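Local coordinates for protein carbamate kinase (Mycoplasma penetrans, PDB 4AXS) that probably acts as a carbamate kinase, exchanging a phosphoryl group between carbamoyl phosphate and ADP to yield ATP and carbamate, at residues 28-33 and 234-239; 52-57 and 113-118; 75-80 and 104-109. All coordinates share one frame; numbering follows the deposited sequence.

Interaction 1 of 3, residues 28-33 and 234-239; sequences VIALGG and FALAKI. With SO4 (sulfate ion), chain B.
Val28 and Ala30 meet Leu236 in a contact where no flat side chain takes part; strand 28-31 offers one of its two faces instead. That face presents Val28 and Ala30 to helix 234-239, and the other carries Ile29 and Leu31. Leu236 spans the first face with its two methyls. Its CD1 reaches the methyl of Ala30 (CB to CD1 3.5 Å), while the other branch, CD2 of Leu236, lies 3.7 Å from CG1 of Val28. That branch of Val28 is available because CG1 stands opposite the backbone N (chi1 172°), which turns it to the helix. The leucine thus bridges alternate strand residues, at a level where CA of Ala30 and CA of Leu236 are 6.6 Å apart. Segment axes approach to 8.9 Å and run nearly antiparallel (169°), and all the meeting residues are buried.

The chain leaves the strand at Gly32 and Gly33, beside a sulfate ion probably from the crystallisation liquor. The Gly33 N to sulfate O2 distance is too short to be trusted in detail, but Lys232 NZ also binds the ion, consistent with the glycine-rich phosphate site of amino acid kinases. Strand 28-31 bonds through its backbone to strands 64-68 and 247-251. Phe248 of the latter touches both Val28 and Leu236, so helix 232-242 packs across two adjacent parallel strands of the central sheet.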
loop_
_atom_site.group_PDB
_atom_site.type_symbol
_atom_site.label_atom_id
_atom_site.label_comp_id
_atom_site.label_asym_id
_atom_site.label_seq_id
_atom_site.Cartn_x
_atom_site.Cartn_y
_atom_site.Cartn_z
ATOM N N VAL A 28 -0.748 12.884 -15.950
ATOM C CA VAL A 28 0.005 12.222 -14.896
ATOM C C VAL A 28 0.798 13.240 -14.112
ATOM O O VAL A 28 1.610 13.987 -14.675
ATOM C CB VAL A 28 0.982 11.189 -15.457
ATOM C CG1 VAL A 28 1.879 10.675 -14.347
ATOM C CG2 VAL A 28 0.221 10.036 -16.107
ATOM N N ILE A 29 0.574 13.274 -12.809
ATOM C CA ILE A 29 1.225 14.257 -11.958
ATOM C C ILE A 29 2.145 13.573 -10.958
ATOM O O ILE A 29 1.758 12.601 -10.329
ATOM C CB ILE A 29 0.188 15.134 -11.212
ATOM C CG1 ILE A 29 -0.836 15.695 -12.197
ATOM C CG2 ILE A 29 0.875 16.282 -10.480
ATOM C CD1 ILE A 29 -1.755 16.746 -11.603
ATOM N N ALA A 30 3.361 14.091 -10.815
ATOM C CA ALA A 30 4.346 13.508 -9.913
ATOM C C ALA A 30 4.742 14.481 -8.803
ATOM O O ALA A 30 5.276 15.549 -9.069
ATOM C CB ALA A 30 5.578 13.067 -10.700
ATOM N N LEU A 31 4.493 14.095 -7.556
ATOM C CA LEU A 31 4.721 14.977 -6.405
ATOM C C LEU A 31 5.972 14.606 -5.608
ATOM O O LEU A 31 6.053 13.516 -5.038
ATOM C CB LEU A 31 3.496 14.943 -5.491
ATOM C CG LEU A 31 3.514 15.628 -4.124
ATOM C CD1 LEU A 31 3.555 17.127 -4.247
ATOM C CD2 LEU A 31 2.262 15.202 -3.362
ATOM N N GLY A 32 6.946 15.505 -5.567
ATOM C CA GLY A 32 8.196 15.223 -4.895
ATOM C C GLY A 32 8.027 14.849 -3.436
ATOM O O GLY A 32 7.095 15.291 -2.783
ATOM N N GLY A 33 8.941 14.028 -2.936
ATOM C CA GLY A 33 8.994 13.677 -1.532
ATOM C C GLY A 33 9.235 14.847 -0.584
ATOM O O GLY A 33 8.761 14.821 0.558
ATOM N N PHE A 234 11.323 9.277 -13.572
ATOM C CA PHE A 234 11.424 8.177 -14.531
ATOM C C PHE A 234 10.237 7.222 -14.386
ATOM O O PHE A 234 9.596 6.839 -15.369
ATOM C CB PHE A 234 12.682 7.340 -14.268
ATOM C CG PHE A 234 13.982 8.024 -14.603
ATOM C CD1 PHE A 234 14.026 9.150 -15.406
ATOM C CD2 PHE A 234 15.181 7.505 -14.132
ATOM C CE1 PHE A 234 15.222 9.738 -15.712
ATOM C CE2 PHE A 234 16.391 8.112 -14.446
ATOM C CZ PHE A 234 16.402 9.228 -15.230
ATOM N N ALA A 235 9.962 6.814 -13.149
ATOM C CA ALA A 235 8.934 5.818 -12.913
ATOM C C ALA A 235 7.634 6.347 -13.454
ATOM O O ALA A 235 6.979 5.705 -14.254
ATOM C CB ALA A 235 8.808 5.481 -11.405
ATOM N N LEU A 236 7.271 7.541 -13.024
ATOM C CA LEU A 236 5.974 8.093 -13.380
ATOM C C LEU A 236 5.877 8.449 -14.856
ATOM O O LEU A 236 4.776 8.539 -15.415
ATOM C CB LEU A 236 5.643 9.288 -12.490
ATOM C CG LEU A 236 4.881 8.797 -11.261
ATOM C CD1 LEU A 236 5.212 9.625 -10.030
ATOM C CD2 LEU A 236 3.383 8.797 -11.543
ATOM N N ALA A 237 7.033 8.643 -15.486
ATOM C CA ALA A 237 7.071 8.897 -16.916
ATOM C C ALA A 237 6.819 7.593 -17.696
ATOM O O ALA A 237 6.124 7.596 -18.706
ATOM C CB ALA A 237 8.389 9.545 -17.308
ATOM N N LYS A 238 7.356 6.481 -17.205
ATOM C CA LYS A 238 7.069 5.167 -17.800
ATOM C C LYS A 238 5.590 4.826 -17.696
ATOM O O LYS A 238 4.988 4.308 -18.639
ATOM C CB LYS A 238 7.893 4.064 -17.132
ATOM C CG LYS A 238 9.094 3.595 -17.954
ATOM C CD LYS A 238 8.714 2.617 -19.075
ATOM C CE LYS A 238 9.943 2.272 -19.933
ATOM N NZ LYS A 238 9.888 0.902 -20.532
ATOM N N ILE A 239 5.023 5.118 -16.531
ATOM C CA ILE A 239 3.602 4.973 -16.277
ATOM C C ILE A 239 2.775 5.915 -17.143
ATOM O O ILE A 239 1.771 5.505 -17.726
ATOM C CB ILE A 239 3.306 5.252 -14.788
ATOM C CG1 ILE A 239 3.774 4.070 -13.935
ATOM C CG2 ILE A 239 1.819 5.558 -14.562
ATOM C CD1 ILE A 239 3.544 4.253 -12.464
HETATM S S SO4 B . 12.016 12.571 -4.377
HETATM O O1 SO4 B . 12.619 11.262 -4.117
HETATM O O2 SO4 B . 10.682 12.543 -3.782
HETATM O O3 SO4 B . 12.778 13.671 -3.769
HETATM O O4 SO4 B . 11.972 12.850 -5.821
#

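Interaction 2 of 3, residues 52-57 and 113-118; sequences AKIAAL and TAISNE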
loop_
_atom_site.group_PDB
_atom_site.type_symbol
_atom_site.label_atom_id
_atom_site.label_comp_id
_atom_site.label_asym_id
_atom_site.label_seq_id
_atom_site.Cartn_x
_atom_site.Cartn_y
_atom_site.Cartn_z
ATOM N N ALA A 52 -6.300 19.083 -3.460
ATOM C CA ALA A 52 -7.220 20.092 -3.977
ATOM C C ALA A 52 -6.930 20.417 -5.457
ATOM O O ALA A 52 -7.854 20.487 -6.281
ATOM C CB ALA A 52 -7.181 21.346 -3.118
ATOM N N LYS A 53 -5.653 20.598 -5.798
ATOM C CA LYS A 53 -5.287 20.804 -7.197
ATOM C C LYS A 53 -5.710 19.601 -8.053
ATOM O O LYS A 53 -6.249 19.775 -9.149
ATOM C CB LYS A 53 -3.785 21.075 -7.375
ATOM C CG LYS A 53 -3.168 22.105 -6.430
ATOM C CD LYS A 53 -3.418 23.559 -6.821
ATOM C CE LYS A 53 -2.332 24.456 -6.197
ATOM N NZ LYS A 53 -2.715 25.897 -6.037
ATOM N N ILE A 54 -5.474 18.385 -7.564
ATOM C CA ILE A 54 -5.868 17.192 -8.321
ATOM C C ILE A 54 -7.384 17.120 -8.484
ATOM O O ILE A 54 -7.887 16.762 -9.549
ATOM C CB ILE A 54 -5.350 15.883 -7.680
ATOM C CG1 ILE A 54 -3.843 15.741 -7.904
ATOM C CG2 ILE A 54 -6.057 14.686 -8.286
ATOM C CD1 ILE A 54 -3.131 14.931 -6.865
ATOM N N ALA A 55 -8.108 17.466 -7.427
ATOM C CA ALA A 55 -9.558 17.478 -7.490
ATOM C C ALA A 55 -10.030 18.346 -8.656
ATOM O O ALA A 55 -10.820 17.894 -9.489
ATOM C CB ALA A 55 -10.141 17.971 -6.179
ATOM N N ALA A 56 -9.519 19.577 -8.724
ATOM C CA ALA A 56 -9.987 20.570 -9.703
ATOM C C ALA A 56 -9.848 20.151 -11.165
ATOM O O ALA A 56 -10.644 20.568 -12.005
ATOM C CB ALA A 56 -9.315 21.918 -9.475
ATOM N N LEU A 57 -8.839 19.341 -11.468
ATOM C CA LEU A 57 -8.643 18.853 -12.827
ATOM C C LEU A 57 -9.679 17.791 -13.165
ATOM O O LEU A 57 -10.173 17.724 -14.295
ATOM C CB LEU A 57 -7.232 18.283 -13.006
ATOM C CG LEU A 57 -6.054 19.243 -12.828
ATOM C CD1 LEU A 57 -4.748 18.492 -12.905
ATOM C CD2 LEU A 57 -6.087 20.364 -13.869
ATOM N N THR A 113 -6.832 9.615 1.743
ATOM C CA THR A 113 -7.816 10.435 2.436
ATOM C C THR A 113 -7.989 11.758 1.693
ATOM O O THR A 113 -9.077 12.081 1.201
ATOM C CB THR A 113 -7.392 10.766 3.876
ATOM O OG1 THR A 113 -7.283 9.566 4.645
ATOM C CG2 THR A 113 -8.417 11.664 4.527
ATOM N N ALA A 114 -6.890 12.508 1.605
ATOM C CA ALA A 114 -6.924 13.891 1.157
ATOM C C ALA A 114 -7.577 14.067 -0.207
ATOM O O ALA A 114 -8.403 14.968 -0.403
ATOM C CB ALA A 114 -5.535 14.472 1.163
ATOM N N ILE A 115 -7.224 13.210 -1.152
ATOM C CA ILE A 115 -7.721 13.407 -2.505
ATOM C C ILE A 115 -9.168 12.939 -2.601
ATOM O O ILE A 115 -9.969 13.506 -3.347
ATOM C CB ILE A 115 -6.843 12.712 -3.556
ATOM C CG1 ILE A 115 -7.494 12.807 -4.930
ATOM C CG2 ILE A 115 -6.650 11.247 -3.193
ATOM C CD1 ILE A 115 -6.831 11.942 -5.956
ATOM N N SER A 116 -9.494 11.897 -1.847
ATOM C CA SER A 116 -10.883 11.489 -1.682
ATOM C C SER A 116 -11.634 12.673 -1.080
ATOM O O SER A 116 -12.668 13.102 -1.598
ATOM C CB SER A 116 -10.979 10.268 -0.754
ATOM O OG SER A 116 -10.816 9.042 -1.457
ATOM N N ASN A 117 -11.095 13.209 0.010
ATOM C CA ASN A 117 -11.724 14.320 0.703
ATOM C C ASN A 117 -11.996 15.509 -0.219
ATOM O O ASN A 117 -13.125 16.004 -0.276
ATOM C CB ASN A 117 -10.878 14.751 1.895
ATOM C CG ASN A 117 -11.239 14.006 3.157
ATOM O OD1 ASN A 117 -12.135 13.157 3.153
ATOM N ND2 ASN A 117 -10.551 14.320 4.255
ATOM N N GLU A 118 -10.968 15.955 -0.943
ATOM C CA GLU A 118 -11.116 17.093 -1.849
ATOM C C GLU A 118 -12.168 16.846 -2.927
ATOM O O GLU A 118 -12.975 17.724 -3.218
ATOM C CB GLU A 118 -9.780 17.463 -2.504
ATOM C CG GLU A 118 -8.721 17.953 -1.537
ATOM C CD GLU A 118 -9.196 19.121 -0.701
ATOM O OE1 GLU A 118 -10.028 19.900 -1.210
ATOM O OE2 GLU A 118 -8.744 19.258 0.461
#
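Ala52 and Ala55 touch Glu118 while Ile54 meets Ile115, in a helix-helix packing on one layer of the alpha/beta fold of the amino acid kinase family. The short axes of 52-57 and 113-118 come within 8.4 Å at a crossing angle of -45°, and the small residues allow this approach: CA of Ala52 and CA of Glu118 are 5.4 Å apart. The glutamate chain lies against the Ala52 backbone, CG of Glu118 being 3.3 Å from N of Ala52. The methyl of Ala55 rests against the aliphatic start of Glu118 (CB to CB 3.7 Å). Deeper in the fold, CG2 of Ile54 meets the end of the Ile115 chain, CD1, at 3.7 Å. Ile115 begins beside the interface, but with CG1 opposite its backbone N (chi1 173°) the extended chain carries CD1 across to Ile54.

Further out, Ile54 also rests on Val64 and Val66, and Ile115 on Val128, so both isoleucines sit over strands. On helix 113-118, Asn117 OD1 accepts a hydrogen bond from the backbone N of Tyr223 of the second subunit, and Thr113 OG1 bonds with Gln134 NE2 of that subunit, so the helix serves both the fold and the dimer. The Glu118 chain bends at chi2 (-55°) and folds over Ala52, its OE1 3.7 Å from CB of Ala52.

Interaction 3 of 3, residues 75-80 and 104-109; sequences GMIFNA and QGYIGY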
loop_
_atom_site.group_PDB
_atom_site.type_symbol
_atom_site.label_atom_id
_atom_site.label_comp_id
_atom_site.label_asym_id
_atom_site.label_seq_id
_atom_site.Cartn_x
_atom_site.Cartn_y
_atom_site.Cartn_z
ATOM N N GLY A 75 13.596 7.203 4.020
ATOM C CA GLY A 75 14.714 7.435 4.913
ATOM C C GLY A 75 14.321 7.495 6.384
ATOM O O GLY A 75 14.993 6.912 7.218
ATOM N N MET A 76 13.259 8.190 6.722
ATOM C CA MET A 76 12.853 8.301 8.099
ATOM C C MET A 76 12.507 6.978 8.695
ATOM O O MET A 76 12.724 6.743 9.865
ATOM C CB MET A 76 11.637 9.186 8.228
ATOM C CG MET A 76 10.671 8.762 9.300
ATOM S SD MET A 76 9.314 9.922 9.437
ATOM C CE MET A 76 7.998 8.927 8.792
ATOM N N ILE A 77 11.954 6.115 7.873
ATOM C CA ILE A 77 11.442 4.861 8.319
ATOM C C ILE A 77 12.559 3.890 8.426
ATOM O O ILE A 77 12.551 3.053 9.271
ATOM C CB ILE A 77 10.413 4.290 7.332
ATOM C CG1 ILE A 77 9.070 5.000 7.471
ATOM C CG2 ILE A 77 10.251 2.816 7.558
ATOM C CD1 ILE A 77 8.170 4.917 6.266
ATOM N N PHE A 78 13.515 3.999 7.537
ATOM C CA PHE A 78 14.611 3.064 7.476
ATOM C C PHE A 78 15.667 3.319 8.549
ATOM O O PHE A 78 16.198 2.400 9.140
ATOM C CB PHE A 78 15.227 3.120 6.096
ATOM C CG PHE A 78 16.371 2.204 5.914
ATOM C CD1 PHE A 78 16.169 0.901 5.546
ATOM C CD2 PHE A 78 17.652 2.651 6.097
ATOM C CE1 PHE A 78 17.224 0.056 5.363
ATOM C CE2 PHE A 78 18.710 1.823 5.914
ATOM C CZ PHE A 78 18.496 0.519 5.545
ATOM N N ASN A 79 15.947 4.584 8.782
ATOM C CA ASN A 79 16.794 5.032 9.860
ATOM C C ASN A 79 16.313 4.458 11.181
ATOM O O ASN A 79 16.934 3.616 11.778
ATOM C CB ASN A 79 16.719 6.537 9.963
ATOM C CG ASN A 79 17.638 7.225 8.990
ATOM O OD1 ASN A 79 18.455 6.596 8.375
ATOM N ND2 ASN A 79 17.523 8.512 8.873
ATOM N N ALA A 80 15.163 4.962 11.587
ATOM C CA ALA A 80 14.389 4.483 12.705
ATOM C C ALA A 80 14.475 3.002 13.079
ATOM O O ALA A 80 14.380 2.677 14.236
ATOM C CB ALA A 80 12.945 4.869 12.514
ATOM N N GLN A 104 5.325 3.557 1.028
ATOM C CA GLN A 104 4.172 3.651 0.130
ATOM C C GLN A 104 2.841 3.647 0.879
ATOM O O GLN A 104 1.952 4.443 0.580
ATOM C CB GLN A 104 4.176 2.520 -0.898
ATOM C CG GLN A 104 5.166 2.722 -2.037
ATOM C CD GLN A 104 5.066 1.656 -3.104
ATOM O OE1 GLN A 104 4.012 1.433 -3.682
ATOM N NE2 GLN A 104 6.177 1.016 -3.391
ATOM N N GLY A 105 2.708 2.752 1.856
ATOM C CA GLY A 105 1.472 2.645 2.601
ATOM C C GLY A 105 1.337 3.773 3.598
ATOM O O GLY A 105 0.224 4.177 3.980
ATOM N N TYR A 106 2.479 4.293 4.031
ATOM C CA TYR A 106 2.461 5.454 4.900
ATOM C C TYR A 106 1.965 6.650 4.081
ATOM O O TYR A 106 1.004 7.320 4.459
ATOM C CB TYR A 106 3.843 5.678 5.508
ATOM C CG TYR A 106 4.075 7.051 6.110
ATOM C CD1 TYR A 106 3.153 7.610 6.991
ATOM C CD2 TYR A 106 5.238 7.779 5.808
ATOM C CE1 TYR A 106 3.368 8.861 7.548
ATOM C CE2 TYR A 106 5.460 9.020 6.361
ATOM C CZ TYR A 106 4.518 9.559 7.232
ATOM O OH TYR A 106 4.726 10.800 7.789
ATOM N N ILE A 107 2.566 6.878 2.925
ATOM C CA ILE A 107 2.151 8.006 2.110
ATOM C C ILE A 107 0.800 7.783 1.421
ATOM O O ILE A 107 -0.010 8.705 1.312
ATOM C CB ILE A 107 3.228 8.373 1.059
ATOM C CG1 ILE A 107 4.543 8.757 1.752
ATOM C CG2 ILE A 107 2.732 9.505 0.169
ATOM C CD1 ILE A 107 5.774 8.420 0.957
ATOM N N GLY A 108 0.557 6.566 0.945
ATOM C CA GLY A 108 -0.662 6.305 0.204
ATOM C C GLY A 108 -1.873 6.569 1.076
ATOM O O GLY A 108 -2.922 7.022 0.616
ATOM N N TYR A 109 -1.714 6.288 2.358
ATOM C CA TYR A 109 -2.759 6.563 3.317
ATOM C C TYR A 109 -3.122 8.050 3.347
ATOM O O TYR A 109 -4.302 8.419 3.210
ATOM C CB TYR A 109 -2.335 6.054 4.695
ATOM C CG TYR A 109 -3.078 6.663 5.851
ATOM C CD1 TYR A 109 -4.467 6.747 5.851
ATOM C CD2 TYR A 109 -2.393 7.126 6.962
ATOM C CE1 TYR A 109 -5.152 7.299 6.933
ATOM C CE2 TYR A 109 -3.059 7.669 8.040
ATOM C CZ TYR A 109 -4.431 7.756 8.022
ATOM O OH TYR A 109 -5.075 8.307 9.097
#
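Met76 and Ile77 of helix 75-80 both bear on the ring of Tyr106. Met76 comes first along the chain, and its terminal methyl does the touching: CE lies 3.5 Å from CE2 of Tyr106. The same methyl stands 3.9 Å from CZ and from OH of Tyr106, so it lies against the hydroxyl end of the ring. CE approaches the ring obliquely, and the two side chains cross at about a right angle. The methionine chain is extended through chi2 and bends at chi3 (110°), which turns CE to the ring.

Ile77 follows and addresses the part of the ring nearer its root. Its CD1 is 4.1 Å from CD2 of Tyr106, again oblique and looser than the methionine contact. Between the backbones the gap is wide, CA of Ile77 to CA of Tyr106 measuring 9.6 Å, and the contact across it is made by side chains: the tyrosine leans out with CG opposite its backbone N (chi1 163°).

The Tyr106 ring has further neighbours: the His110 ring, inclined by about 65°, and Pro40, Gln43 and Gln73. Ile77 and Ala80 also pack on Phe81 of the second subunit, and Tyr106 on Met102 of that subunit. With only 110 Å² buried between the segments themselves, the apolar contact is limited to Met76, Ile77 and the Tyr106 ring. The arrangement is a packing of helices 71-83 and 96-121 beside the dimer interface, consistent with the subunit pairing of carbamate kinases.

From the N terminus, strand 27-31 opens the outermost loop, which closes about 200 residues later at helix 232-242 (interaction 1). Inside it, helix 48-59 opens a second loop, closed by the later part of helix 96-121 (interaction 2). Helix 71-83 then opens the innermost one, closed on an earlier part of that same helix (interaction 3). The three are nested and none cross. Interactions 2 and 3 thus fix two places on one long helix, their centres about 22 Å apart, and both reach the second subunit. Interaction 1 joins the central sheet to helix 232-242; it touches interaction 2 where Ile29 CD1 meets Leu57 CD1 at 3.7 Å.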